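Local coordinates for alpha-1,3-glucanase (Bacillus circulans, PDB 5ZRU), which hydrolyses alpha-1,3-glucan as a GH87-family enzyme, this chain being the catalytic part of a longer, probably carbohydrate-binding protein, at residues 407-413 and 431-437; 422-428 and 455-461; 471-477 and 499-505. All coordinates share one frame; numbering follows the deposited sequence.

Contact 1: 407-413 and 431-437; sequences AAGIAFF and GSAIRMN
Two donors converge on the carbonyl oxygen of Ile410: the amide Arg435 N lies 2.9 Å from Ile410 O, nearly along the C=O axis, and Ile434 CA adds a weaker C-H contact to the same oxygen. The segments are neighbouring coils of a right-handed parallel beta-helix, the fold of the pectate-lyase-like clan, and each residue of 407-413 faces the one 24 positions later. Where the coil turns its corner the bonding continues, with Gly409 N 2.9 Å from Ser432 O and Ile410 N bonded to Ala433 O. Glycine suits position 409 because a CB there would run into Ala433 O. Inside, Ile410 and Ile434 adopt the same rotamer, so like branches stack on like, and both pack on Ile425.

Arg435 points to the other side of the sheet. Its CG sits between the backbone N and the carbonyl carbon (chi1 79°), and the extended arm then passes over two methyls small enough to let it lie close, with Arg435 CG 3.5 Å from Ala408 CB and also touching Ala411 CB. Ala407 CB sits over one face of the guanidinium, toward its rim, 3.5 Å from Arg435 NH2. The Phe413 ring stands almost perpendicular to that group (planes 86° apart), bringing Phe413 CZ to 3.6 Å from Arg435 NH2. The same nitrogen forms a salt bridge with Asp376, a calcium ligand in another structure of this protein though not in this model. Asn437 OD1, which accepts from Val439 N, lies obliquely to the ring, 3.2 Å from Phe413 CD1.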
loop_
_atom_site.group_PDB
_atom_site.type_symbol
_atom_site.label_atom_id
_atom_site.label_comp_id
_atom_site.label_asym_id
_atom_site.label_seq_id
_atom_site.Cartn_x
_atom_site.Cartn_y
_atom_site.Cartn_z
ATOM N N ALA A 407 -5.836 -0.336 9.484
ATOM C CA ALA A 407 -5.716 -1.807 9.539
ATOM C C ALA A 407 -4.225 -2.169 9.519
ATOM O O ALA A 407 -3.432 -1.550 10.243
ATOM C CB ALA A 407 -6.559 -2.453 8.441
ATOM N N ALA A 408 -3.802 -3.165 8.734
ATOM C CA ALA A 408 -2.460 -3.714 8.880
ATOM C C ALA A 408 -1.703 -3.712 7.557
ATOM O O ALA A 408 -2.289 -3.697 6.477
ATOM C CB ALA A 408 -2.506 -5.142 9.435
ATOM N N GLY A 409 -0.371 -3.766 7.654
ATOM C CA GLY A 409 0.432 -3.918 6.450
ATOM C C GLY A 409 0.148 -5.215 5.710
ATOM O O GLY A 409 0.036 -5.230 4.479
ATOM N N ILE A 410 0.035 -6.323 6.446
ATOM C CA ILE A 410 -0.256 -7.637 5.879
ATOM C C ILE A 410 -1.334 -8.286 6.727
ATOM O O ILE A 410 -1.265 -8.235 7.959
ATOM C CB ILE A 410 0.997 -8.538 5.840
ATOM C CG1 ILE A 410 2.066 -7.929 4.930
ATOM C CG2 ILE A 410 0.623 -9.970 5.424
ATOM C CD1 ILE A 410 3.337 -8.761 4.841
ATOM N N ALA A 411 -2.324 -8.907 6.078
ATOM C CA ALA A 411 -3.411 -9.545 6.815
ATOM C C ALA A 411 -3.847 -10.847 6.151
ATOM O O ALA A 411 -3.963 -10.917 4.923
ATOM C CB ALA A 411 -4.624 -8.612 6.927
ATOM N N PHE A 412 -4.126 -11.866 6.974
ATOM C CA PHE A 412 -4.761 -13.093 6.511
ATOM C C PHE A 412 -6.043 -13.283 7.313
ATOM O O PHE A 412 -6.033 -13.160 8.542
ATOM C CB PHE A 412 -3.864 -14.338 6.671
ATOM C CG PHE A 412 -2.581 -14.303 5.867
ATOM C CD1 PHE A 412 -2.573 -13.891 4.540
ATOM C CD2 PHE A 412 -1.381 -14.692 6.454
ATOM C CE1 PHE A 412 -1.395 -13.868 3.803
ATOM C CE2 PHE A 412 -0.183 -14.672 5.731
ATOM C CZ PHE A 412 -0.190 -14.259 4.399
ATOM N N PHE A 413 -7.137 -13.589 6.619
ATOM C CA PHE A 413 -8.436 -13.730 7.267
ATOM C C PHE A 413 -9.029 -15.131 7.185
ATOM O O PHE A 413 -10.094 -15.370 7.769
ATOM C CB PHE A 413 -9.407 -12.705 6.671
ATOM C CG PHE A 413 -8.932 -11.290 6.847
ATOM C CD1 PHE A 413 -8.720 -10.786 8.119
ATOM C CD2 PHE A 413 -8.656 -10.482 5.755
ATOM C CE1 PHE A 413 -8.251 -9.492 8.308
ATOM C CE2 PHE A 413 -8.198 -9.179 5.940
ATOM C CZ PHE A 413 -7.997 -8.688 7.216
ATOM N N GLY A 431 -2.967 0.973 13.367
ATOM C CA GLY A 431 -3.050 -0.462 13.182
ATOM C C GLY A 431 -1.766 -1.223 13.432
ATOM O O GLY A 431 -1.030 -0.916 14.371
ATOM N N SER A 432 -1.481 -2.204 12.580
ATOM C CA SER A 432 -0.508 -3.249 12.870
ATOM C C SER A 432 0.362 -3.473 11.646
ATOM O O SER A 432 -0.044 -3.178 10.523
ATOM C CB SER A 432 -1.205 -4.568 13.237
ATOM O OG SER A 432 -2.161 -4.369 14.267
ATOM N N ALA A 433 1.565 -4.010 11.863
ATOM C CA ALA A 433 2.323 -4.499 10.718
ATOM C C ALA A 433 1.673 -5.744 10.139
ATOM O O ALA A 433 1.576 -5.894 8.917
ATOM C CB ALA A 433 3.770 -4.802 11.103
ATOM N N ILE A 434 1.203 -6.635 11.012
ATOM C CA ILE A 434 0.610 -7.912 10.641
ATOM C C ILE A 434 -0.640 -8.111 11.486
ATOM O O ILE A 434 -0.597 -7.920 12.706
ATOM C CB ILE A 434 1.579 -9.086 10.885
ATOM C CG1 ILE A 434 2.756 -9.051 9.915
ATOM C CG2 ILE A 434 0.843 -10.424 10.785
ATOM C CD1 ILE A 434 3.880 -9.968 10.346
ATOM N N ARG A 435 -1.745 -8.517 10.852
ATOM C CA ARG A 435 -2.921 -8.886 11.622
ATOM C C ARG A 435 -3.568 -10.129 11.028
ATOM O O ARG A 435 -3.455 -10.416 9.831
ATOM C CB ARG A 435 -3.945 -7.737 11.722
ATOM C CG ARG A 435 -4.837 -7.531 10.498
ATOM C CD ARG A 435 -5.856 -6.429 10.772
ATOM N NE ARG A 435 -6.658 -6.127 9.587
ATOM C CZ ARG A 435 -7.874 -5.592 9.632
ATOM N NH1 ARG A 435 -8.433 -5.302 10.803
ATOM N NH2 ARG A 435 -8.537 -5.354 8.505
ATOM N N MET A 436 -4.221 -10.890 11.898
ATOM C CA MET A 436 -5.127 -11.949 11.480
ATOM C C MET A 436 -6.389 -11.799 12.311
ATOM O O MET A 436 -6.304 -11.488 13.501
ATOM C CB MET A 436 -4.515 -13.333 11.687
ATOM C CG MET A 436 -3.180 -13.545 10.970
ATOM S SD MET A 436 -2.484 -15.185 11.291
ATOM C CE MET A 436 -3.675 -16.255 10.494
ATOM N N ASN A 437 -7.551 -11.988 11.694
ATOM C CA ASN A 437 -8.768 -12.093 12.491
ATOM C C ASN A 437 -9.738 -13.025 11.781
ATOM O O ASN A 437 -9.510 -13.442 10.644
ATOM C CB ASN A 437 -9.391 -10.712 12.799
ATOM C CG ASN A 437 -9.988 -10.004 11.580
ATOM O OD1 ASN A 437 -10.593 -10.610 10.702
ATOM N ND2 ASN A 437 -9.841 -8.675 11.554
#

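Contact 2: 422-428 and 455-461; sequences HNLIVDT and DTTIINS
His422 and Asp455 share one torsion, CG anti to the carbonyl carbon (chi1 -64° and -65°), which stacks ring and carboxylate with planes 4° apart. Asp455 CB sits over the ring face, 3.7 Å from the centroid of the His422 ring, a CH-pi contact. Tyr398 also stacks on this imidazole. Stacking of side chains at equivalent positions is a mark of the parallel beta-helix, whose adjacent coils these segments form.

Parallel strands 424-426 and 456-459 exchange backbone bonds, among them Ile425 N to Thr457 O at 2.9 Å. Branched side chains suit these extended positions: Ile425 packs on Ile458 towards the interior, while on the other face Leu424 CD1 approaches Ile459 CD1 to 4.2 Å.

At the far end Asp427 and Asn460, both with the left-handed backbone that Asn and Asp tolerate well, lie nearly coplanar. Asn460 ND2 donates to the syn lone pair of Asp427 OD1 at 2.9 Å. The carboxylate also accepts from Gln52 NE2 and Gly51 N, beside calcium ligand Ser50, and so ties this coil to the N-terminal domain; the metal is about 7 Å from the Asp427 side chain.

A water links Asn423 ND2 (3.0 Å) and Thr456 OG1 (2.9 Å), while Asn423 OD1 is held by Asn399 N and Thr456 OG1 is bonded to Ser454 O. Ile459 O accepts both Asp427 N and, from above its carbonyl plane, Ser461 OG at 3.1 Å.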
loop_
_atom_site.group_PDB
_atom_site.type_symbol
_atom_site.label_atom_id
_atom_site.label_comp_id
_atom_site.label_asym_id
_atom_site.label_seq_id
_atom_site.Cartn_x
_atom_site.Cartn_y
_atom_site.Cartn_z
ATOM N N HIS A 422 10.191 -12.164 4.383
ATOM C CA HIS A 422 11.191 -11.234 3.851
ATOM C C HIS A 422 10.601 -9.851 3.581
ATOM O O HIS A 422 10.973 -9.172 2.625
ATOM C CB HIS A 422 11.857 -11.820 2.604
ATOM C CG HIS A 422 12.637 -13.065 2.898
ATOM N ND1 HIS A 422 12.087 -14.327 2.811
ATOM C CD2 HIS A 422 13.902 -13.236 3.352
ATOM C CE1 HIS A 422 12.989 -15.221 3.169
ATOM N NE2 HIS A 422 14.101 -14.589 3.493
ATOM N N ASN A 423 9.708 -9.408 4.455
ATOM C CA ASN A 423 9.069 -8.114 4.288
ATOM C C ASN A 423 9.668 -7.091 5.240
ATOM O O ASN A 423 10.286 -7.426 6.256
ATOM C CB ASN A 423 7.558 -8.225 4.515
ATOM C CG ASN A 423 6.893 -9.105 3.489
ATOM O OD1 ASN A 423 6.991 -8.854 2.288
ATOM N ND2 ASN A 423 6.216 -10.154 3.956
ATOM N N LEU A 424 9.481 -5.825 4.884
ATOM C CA LEU A 424 9.849 -4.687 5.718
ATOM C C LEU A 424 8.596 -3.842 5.870
ATOM O O LEU A 424 8.020 -3.399 4.870
ATOM C CB LEU A 424 10.993 -3.883 5.075
ATOM C CG LEU A 424 11.441 -2.551 5.683
ATOM C CD1 LEU A 424 11.952 -2.740 7.111
ATOM C CD2 LEU A 424 12.522 -1.910 4.800
ATOM N N ILE A 425 8.142 -3.659 7.108
ATOM C CA ILE A 425 6.860 -3.022 7.372
ATOM C C ILE A 425 7.112 -1.896 8.359
ATOM O O ILE A 425 7.528 -2.154 9.495
ATOM C CB ILE A 425 5.824 -4.019 7.925
ATOM C CG1 ILE A 425 5.755 -5.265 7.032
ATOM C CG2 ILE A 425 4.443 -3.358 7.977
ATOM C CD1 ILE A 425 4.888 -6.397 7.598
ATOM N N VAL A 426 6.857 -0.651 7.936
ATOM C CA VAL A 426 7.328 0.532 8.656
ATOM C C VAL A 426 6.214 1.569 8.773
ATOM O O VAL A 426 5.508 1.848 7.800
ATOM C CB VAL A 426 8.551 1.158 7.952
ATOM C CG1 VAL A 426 9.138 2.305 8.791
ATOM C CG2 VAL A 426 9.605 0.104 7.673
ATOM N N ASP A 427 6.068 2.148 9.973
ATOM C CA ASP A 427 5.290 3.379 10.181
ATOM C C ASP A 427 3.786 3.205 9.925
ATOM O O ASP A 427 3.159 4.030 9.263
ATOM C CB ASP A 427 5.842 4.519 9.312
ATOM C CG ASP A 427 7.187 5.019 9.784
ATOM O OD1 ASP A 427 7.492 4.846 10.979
ATOM O OD2 ASP A 427 7.931 5.595 8.960
ATOM N N THR A 428 3.192 2.149 10.477
ATOM C CA THR A 428 1.740 2.039 10.365
ATOM C C THR A 428 1.066 3.053 11.284
ATOM O O THR A 428 1.627 3.476 12.299
ATOM C CB THR A 428 1.244 0.625 10.703
ATOM O OG1 THR A 428 1.505 0.333 12.078
ATOM C CG2 THR A 428 1.933 -0.411 9.828
ATOM N N ASP A 455 11.172 -13.830 8.620
ATOM C CA ASP A 455 12.255 -13.032 8.065
ATOM C C ASP A 455 11.798 -11.607 7.791
ATOM O O ASP A 455 11.924 -11.091 6.685
ATOM C CB ASP A 455 12.808 -13.705 6.806
ATOM C CG ASP A 455 13.465 -15.032 7.117
ATOM O OD1 ASP A 455 14.617 -15.012 7.599
ATOM O OD2 ASP A 455 12.818 -16.086 6.920
ATOM N N THR A 456 11.243 -10.968 8.812
ATOM C CA THR A 456 10.532 -9.718 8.578
ATOM C C THR A 456 10.907 -8.709 9.649
ATOM O O THR A 456 11.028 -9.059 10.824
ATOM C CB THR A 456 9.016 -9.957 8.543
ATOM O OG1 THR A 456 8.679 -10.674 7.346
ATOM C CG2 THR A 456 8.228 -8.636 8.575
ATOM N N THR A 457 11.116 -7.465 9.227
ATOM C CA THR A 457 11.435 -6.356 10.116
ATOM C C THR A 457 10.246 -5.412 10.181
ATOM O O THR A 457 9.694 -5.029 9.144
ATOM C CB THR A 457 12.679 -5.611 9.632
ATOM O OG1 THR A 457 13.790 -6.508 9.680
ATOM C CG2 THR A 457 12.977 -4.390 10.514
ATOM N N ILE A 458 9.853 -5.059 11.403
ATOM C CA ILE A 458 8.691 -4.227 11.683
ATOM C C ILE A 458 9.180 -3.038 12.486
ATOM O O ILE A 458 9.911 -3.218 13.468
ATOM C CB ILE A 458 7.623 -5.009 12.474
ATOM C CG1 ILE A 458 7.029 -6.128 11.620
ATOM C CG2 ILE A 458 6.571 -4.053 13.031
ATOM C CD1 ILE A 458 6.271 -7.192 12.438
ATOM N N ILE A 459 8.789 -1.828 12.081
ATOM C CA ILE A 459 9.330 -0.608 12.677
ATOM C C ILE A 459 8.200 0.386 12.927
ATOM O O ILE A 459 7.403 0.666 12.024
ATOM C CB ILE A 459 10.414 0.035 11.783
ATOM C CG1 ILE A 459 11.548 -0.952 11.501
ATOM C CG2 ILE A 459 10.982 1.307 12.437
ATOM C CD1 ILE A 459 12.626 -0.397 10.558
ATOM N N ASN A 460 8.137 0.921 14.150
ATOM C CA ASN A 460 7.233 2.026 14.488
ATOM C C ASN A 460 5.767 1.664 14.260
ATOM O O ASN A 460 4.962 2.517 13.878
ATOM C CB ASN A 460 7.567 3.294 13.693
ATOM C CG ASN A 460 8.957 3.813 13.953
ATOM O OD1 ASN A 460 9.534 3.583 15.010
ATOM N ND2 ASN A 460 9.505 4.531 12.976
ATOM N N SER A 461 5.402 0.409 14.500
ATOM C CA SER A 461 4.055 -0.056 14.188
ATOM C C SER A 461 3.309 -0.448 15.465
ATOM O O SER A 461 3.803 -0.286 16.583
ATOM C CB SER A 461 4.115 -1.212 13.181
ATOM O OG SER A 461 4.668 -0.742 11.957
HETATM O O HOH W 1 5.857 -10.982 6.771
HETATM O O HOH W 2 3.697 5.134 12.593
#

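Contact 3: 471-477 and 499-505; sequences ERGAIDL and RSAIQFG
Backbone hydrogen bonds carry the pairing of Ile475 with Ile502 and of Leu477 with Phe504, between successive coils of the parallel beta-helix. Ile475 N gives a nearly straight bond to Ala501 O (172°). Gly473 fits because a CB there would clash with Gln503 CB.

Side-chain hydrogen bonds fix the loop before the strand. With CG anti to its own N (chi1 170°) and the chain extended, Gln503 reaches back alongside Asp476 to residues 471-473, where its NE2 donates to Glu471 O at 3.0 Å from above the carbonyl plane. Replacing it by a leucine would probably leave Glu471 O without this donor and the loop less firmly tied.

Among charged groups, Asp476 OD1 takes Arg472 NH1 in a 2.9 Å salt bridge, while Asp476 OD2 offers its anti lone pair to Gly473 N at 2.8 Å. Arg472 has further acid partners in Glu478 and Asp466. A water bridges Glu471 OE1 (2.8 Å) and Arg499 NH1 (3.2 Å); Glu471 OE2 is bonded to Ser531 OG, and Arg499 NH2 donates to Thr530 O.

Apolar contact lies on the opposite face, where Leu477 CD1 touches Phe504 CE2 at 3.7 Å.

The chemistry thus divides by face: hydrocarbon fills the interior, whereas the buried polar side is held by hydrogen bonds and a salt bridge from Arg472 that probably favours the ionised form of Asp476.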
loop_
_atom_site.group_PDB
_atom_site.type_symbol
_atom_site.label_atom_id
_atom_site.label_comp_id
_atom_site.label_asym_id
_atom_site.label_seq_id
_atom_site.Cartn_x
_atom_site.Cartn_y
_atom_site.Cartn_z
ATOM N N GLU A 471 -6.216 -0.281 21.300
ATOM C CA GLU A 471 -4.855 -0.686 20.993
ATOM C C GLU A 471 -4.824 -1.880 20.042
ATOM O O GLU A 471 -5.753 -2.694 19.994
ATOM C CB GLU A 471 -4.097 -1.029 22.285
ATOM C CG GLU A 471 -4.713 -2.160 23.106
ATOM C CD GLU A 471 -5.751 -1.689 24.139
ATOM O OE1 GLU A 471 -6.275 -0.560 24.024
ATOM O OE2 GLU A 471 -6.063 -2.474 25.064
ATOM N N ARG A 472 -3.739 -1.963 19.265
ATOM C CA ARG A 472 -3.443 -3.099 18.402
ATOM C C ARG A 472 -1.949 -3.385 18.479
ATOM O O ARG A 472 -1.140 -2.457 18.580
ATOM C CB ARG A 472 -3.841 -2.837 16.938
ATOM C CG ARG A 472 -5.351 -2.690 16.716
ATOM C CD ARG A 472 -6.038 -4.036 16.803
ATOM N NE ARG A 472 -7.497 -3.899 16.805
ATOM C CZ ARG A 472 -8.336 -4.920 16.939
ATOM N NH1 ARG A 472 -7.861 -6.156 17.057
ATOM N NH2 ARG A 472 -9.646 -4.711 16.937
ATOM N N GLY A 473 -1.594 -4.666 18.439
ATOM C CA GLY A 473 -0.197 -5.034 18.468
ATOM C C GLY A 473 0.497 -4.700 17.162
ATOM O O GLY A 473 -0.134 -4.515 16.122
ATOM N N ALA A 474 1.822 -4.570 17.222
ATOM C CA ALA A 474 2.587 -4.575 15.977
ATOM C C ALA A 474 2.272 -5.838 15.185
ATOM O O ALA A 474 2.141 -5.804 13.954
ATOM C CB ALA A 474 4.089 -4.464 16.273
ATOM N N ILE A 475 2.147 -6.961 15.884
ATOM C CA ILE A 475 1.502 -8.170 15.377
ATOM C C ILE A 475 0.230 -8.344 16.188
ATOM O O ILE A 475 0.289 -8.418 17.421
ATOM C CB ILE A 475 2.408 -9.403 15.515
ATOM C CG1 ILE A 475 3.695 -9.232 14.702
ATOM C CG2 ILE A 475 1.660 -10.677 15.108
ATOM C CD1 ILE A 475 4.665 -10.424 14.851
ATOM N N ASP A 476 -0.919 -8.415 15.512
ATOM C CA ASP A 476 -2.207 -8.427 16.201
ATOM C C ASP A 476 -3.026 -9.623 15.749
ATOM O O ASP A 476 -3.339 -9.759 14.561
ATOM C CB ASP A 476 -2.980 -7.123 15.963
ATOM C CG ASP A 476 -4.102 -6.933 16.963
ATOM O OD1 ASP A 476 -5.230 -7.427 16.717
ATOM O OD2 ASP A 476 -3.839 -6.328 18.019
ATOM N N LEU A 477 -3.394 -10.474 16.698
ATOM C CA LEU A 477 -4.162 -11.671 16.415
ATOM C C LEU A 477 -5.472 -11.607 17.187
ATOM O O LEU A 477 -5.474 -11.452 18.413
ATOM C CB LEU A 477 -3.371 -12.928 16.786
ATOM C CG LEU A 477 -1.940 -12.998 16.221
ATOM C CD1 LEU A 477 -1.223 -14.244 16.738
ATOM C CD2 LEU A 477 -1.951 -12.993 14.687
ATOM N N ARG A 499 2.463 0.591 21.022
ATOM C CA ARG A 499 1.938 0.040 22.269
ATOM C C ARG A 499 2.572 -1.334 22.504
ATOM O O ARG A 499 3.778 -1.407 22.739
ATOM C CB ARG A 499 0.402 -0.009 22.249
ATOM C CG ARG A 499 -0.232 -0.267 23.641
ATOM C CD ARG A 499 0.144 0.825 24.677
ATOM N NE ARG A 499 -0.618 0.672 25.924
ATOM C CZ ARG A 499 -1.877 1.079 26.075
ATOM N NH1 ARG A 499 -2.501 1.676 25.071
ATOM N NH2 ARG A 499 -2.512 0.903 27.234
ATOM N N SER A 500 1.814 -2.430 22.447
ATOM C CA SER A 500 2.405 -3.745 22.681
ATOM C C SER A 500 2.864 -4.390 21.374
ATOM O O SER A 500 2.223 -4.237 20.331
ATOM C CB SER A 500 1.428 -4.676 23.412
ATOM O OG SER A 500 1.174 -4.195 24.726
ATOM N N ALA A 501 3.985 -5.115 21.436
ATOM C CA ALA A 501 4.547 -5.700 20.217
ATOM C C ALA A 501 3.666 -6.818 19.663
ATOM O O ALA A 501 3.399 -6.873 18.458
ATOM C CB ALA A 501 5.966 -6.220 20.478
ATOM N N ILE A 502 3.227 -7.738 20.513
ATOM C CA ILE A 502 2.419 -8.876 20.082
ATOM C C ILE A 502 1.169 -8.923 20.950
ATOM O O ILE A 502 1.275 -8.928 22.181
ATOM C CB ILE A 502 3.200 -10.199 20.188
ATOM C CG1 ILE A 502 4.496 -10.112 19.384
ATOM C CG2 ILE A 502 2.359 -11.363 19.682
ATOM C CD1 ILE A 502 5.422 -11.284 19.639
ATOM N N GLN A 503 -0.006 -8.960 20.308
ATOM C CA GLN A 503 -1.299 -8.824 20.989
ATOM C C GLN A 503 -2.249 -9.935 20.556
ATOM O O GLN A 503 -2.409 -10.184 19.354
ATOM C CB GLN A 503 -1.924 -7.448 20.690
ATOM C CG GLN A 503 -3.379 -7.261 21.132
ATOM C CD GLN A 503 -3.820 -5.800 21.041
ATOM O OE1 GLN A 503 -3.041 -4.900 21.331
ATOM N NE2 GLN A 503 -5.068 -5.566 20.635
ATOM N N PHE A 504 -2.877 -10.598 21.540
ATOM C CA PHE A 504 -3.870 -11.648 21.330
ATOM C C PHE A 504 -5.159 -11.266 22.037
ATOM O O PHE A 504 -5.126 -10.881 23.206
ATOM C CB PHE A 504 -3.479 -13.015 21.938
ATOM C CG PHE A 504 -2.181 -13.588 21.476
ATOM C CD1 PHE A 504 -0.976 -13.086 21.942
ATOM C CD2 PHE A 504 -2.167 -14.712 20.664
ATOM C CE1 PHE A 504 0.223 -13.663 21.556
ATOM C CE2 PHE A 504 -0.957 -15.292 20.279
ATOM C CZ PHE A 504 0.223 -14.761 20.723
ATOM N N GLY A 505 -6.297 -11.448 21.377
ATOM C CA GLY A 505 -7.542 -11.221 22.086
ATOM C C GLY A 505 -8.762 -11.734 21.351
ATOM O O GLY A 505 -8.665 -12.335 20.279
HETATM O O HOH W 3 -5.399 2.057 23.775
HETATM O O HOH W 4 1.353 -1.827 19.535
#

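In the fold
The three contacts join neighbouring coils of one beta-helix. Contacts 1 and 3 share a face, their centres about 10 Å apart: strand 435-437 lies beside strand 475-478, with a probable bond of 2.9 Å from Asp476 N to Ile434 O. Contact 2 belongs to another face, its centre about 12 Å from that of contact 1 and 14 Å from that of contact 3. The faces meet in the interior, where Ala433 CB is 3.5 Å from Ile458 CG2 and Ile458 CD1 is 4.0 Å from Ile475 CG1. Contact 1 lies nearest the calcium held by Asp352 and Asp375, about 5 Å from the Arg435 side chain, while contact 2 borders the calcium site of the N-terminal domain.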